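Local coordinates for protein alpha-L-rhamnosidase (Aspergillus terreus, PDB 6GSZ) that probably hydrolyses terminal non-reducing alpha-L-rhamnose residues of alpha-L-rhamnosides and binds calcium, at residues G75-V80 / A98-P103. Numbering follows the deposited sequence.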
loop_
_atom_site.group_PDB
_atom_site.type_symbol
_atom_site.label_atom_id
_atom_site.label_comp_id
_atom_site.label_asym_id
_atom_site.label_seq_id
_atom_site.Cartn_x
_atom_site.Cartn_y
_atom_site.Cartn_z
ATOM N N GLY A 75 -10.974 5.715 25.344
ATOM C CA GLY A 75 -12.201 4.942 25.425
ATOM C C GLY A 75 -13.489 5.744 25.335
ATOM O O GLY A 75 -14.579 5.166 25.467
ATOM N N GLU A 76 -13.416 7.052 25.035
ATOM C CA GLU A 76 -14.618 7.896 25.012
ATOM C C GLU A 76 -15.135 8.009 23.582
ATOM O O GLU A 76 -14.416 8.507 22.690
ATOM C CB GLU A 76 -14.320 9.303 25.521
ATOM C CG GLU A 76 -15.572 10.174 25.589
ATOM C CD GLU A 76 -15.352 11.620 25.999
ATOM O OE1 GLU A 76 -14.179 12.052 26.100
ATOM O OE2 GLU A 76 -16.390 12.294 26.267
ATOM N N GLU A 77 -16.363 7.547 23.363
ATOM C CA GLU A 77 -16.995 7.633 22.041
ATOM C C GLU A 77 -17.789 8.937 21.909
ATOM O O GLU A 77 -18.561 9.317 22.813
ATOM C CB GLU A 77 -17.970 6.476 21.829
ATOM C CG GLU A 77 -18.576 6.366 20.457
ATOM C CD GLU A 77 -19.631 5.282 20.344
ATOM O OE1 GLU A 77 -20.763 5.509 20.845
ATOM O OE2 GLU A 77 -19.344 4.256 19.701
ATOM N N ALA A 78 -17.631 9.558 20.739
ATOM C CA ALA A 78 -18.549 10.621 20.294
ATOM C C ALA A 78 -19.254 10.179 19.012
ATOM O O ALA A 78 -18.670 9.462 18.151
ATOM C CB ALA A 78 -17.807 11.912 20.080
ATOM N N THR A 79 -20.479 10.698 18.835
ATOM C CA THR A 79 -21.223 10.485 17.607
ATOM C C THR A 79 -21.290 11.829 16.886
ATOM O O THR A 79 -21.614 12.807 17.509
ATOM C CB THR A 79 -22.620 9.910 17.892
ATOM O OG1 THR A 79 -22.419 8.681 18.590
ATOM C CG2 THR A 79 -23.426 9.658 16.646
ATOM N N VAL A 80 -20.975 11.820 15.586
ATOM C CA VAL A 80 -20.757 13.052 14.836
ATOM C C VAL A 80 -21.628 13.067 13.604
ATOM O O VAL A 80 -21.734 12.063 12.899
ATOM C CB VAL A 80 -19.269 13.172 14.463
ATOM C CG1 VAL A 80 -19.058 14.359 13.534
ATOM C CG2 VAL A 80 -18.423 13.341 15.721
ATOM N N ALA A 98 -24.712 9.653 10.694
ATOM C CA ALA A 98 -23.890 9.717 11.862
ATOM C C ALA A 98 -22.738 8.701 11.765
ATOM O O ALA A 98 -22.874 7.591 11.225
ATOM C CB ALA A 98 -24.734 9.446 13.098
ATOM N N VAL A 99 -21.594 9.116 12.300
ATOM C CA VAL A 99 -20.426 8.256 12.446
ATOM C C VAL A 99 -19.907 8.409 13.877
ATOM O O VAL A 99 -20.179 9.372 14.548
ATOM C CB VAL A 99 -19.326 8.662 11.442
ATOM C CG1 VAL A 99 -19.738 8.412 10.006
ATOM C CG2 VAL A 99 -18.882 10.108 11.601
ATOM N N THR A 100 -19.113 7.427 14.315
ATOM C CA THR A 100 -18.537 7.451 15.654
ATOM C C THR A 100 -17.010 7.636 15.586
ATOM O O THR A 100 -16.335 7.297 14.596
ATOM C CB THR A 100 -18.888 6.169 16.430
ATOM O OG1 THR A 100 -18.447 5.028 15.694
ATOM C CG2 THR A 100 -20.380 6.080 16.672
ATOM N N VAL A 101 -16.478 8.176 16.670
ATOM C CA VAL A 101 -15.044 8.359 16.844
ATOM C C VAL A 101 -14.687 8.110 18.312
ATOM O O VAL A 101 -15.399 8.534 19.194
ATOM C CB VAL A 101 -14.613 9.751 16.349
ATOM C CG1 VAL A 101 -15.365 10.873 17.046
ATOM C CG2 VAL A 101 -13.115 9.950 16.486
ATOM N N GLU A 102 -13.613 7.344 18.548
ATOM C CA GLU A 102 -13.284 6.913 19.915
ATOM C C GLU A 102 -11.790 6.652 20.003
ATOM O O GLU A 102 -11.274 5.792 19.277
ATOM C CB GLU A 102 -14.034 5.609 20.173
ATOM C CG GLU A 102 -13.786 5.034 21.540
ATOM C CD GLU A 102 -14.588 3.762 21.795
ATOM O OE1 GLU A 102 -15.745 3.667 21.320
ATOM O OE2 GLU A 102 -14.036 2.832 22.465
ATOM N N PRO A 103 -11.045 7.364 20.851
ATOM C CA PRO A 103 -9.638 7.042 21.037
ATOM C C PRO A 103 -9.445 5.697 21.742
ATOM O O PRO A 103 -10.297 5.252 22.526
ATOM C CB PRO A 103 -9.109 8.174 21.913
ATOM C CG PRO A 103 -10.105 9.295 21.696
ATOM C CD PRO A 103 -11.435 8.575 21.613
HETATM O O HOH W 1 -15.264 2.508 24.940
HETATM O O HOH W 2 -16.890 3.705 18.892
#
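Ala98 sets its CB against Thr79 CG2, 3.8 Å away, just before strand 99-103 begins. Val99 forms an antiparallel hydrogen-bonded pair with Val80. Val80 N gives its hydrogen to Val99 O at 2.8 Å, and Val99 N returns one to Val80 O. Thr100 faces Thr79 in a non-hydrogen-bonded pair. Its CG2 touches both Thr79 OG1 (3.8 Å) and Glu77 OE2 (3.7 Å). Val101 pairs with Ala78 through two more backbone bonds; the one from Ala78 N to Val101 O is nearly straight (171°). Val101 CG1 reaches Ala78 CB and, at 4.1 Å, Val80 CG2. Phe9 of strand 3-9 packs against Val80, Val99 and Val101, which share one face of the sheet. The extended side chain of Glu102 crosses that of Glu77 at a slant, the carboxylate planes 64° apart. One water donates to Glu77 OE2 and Glu102 OE1; another joins Glu102 OE2 to Gly75 O. Pro103 O accepts the Gly75 N hydrogen at 2.9 Å, from above the carbonyl plane. The pairing joins neighbouring strands of the N-terminal immunoglobulin-like domain. Glu77 OE2 and Glu102 OE1, 4.0 Å apart, probably repel; the shared water, Arg148 bridged to Glu102 OE2 and a calcium ion about 6 Å from the Glu77 side chain should ease this.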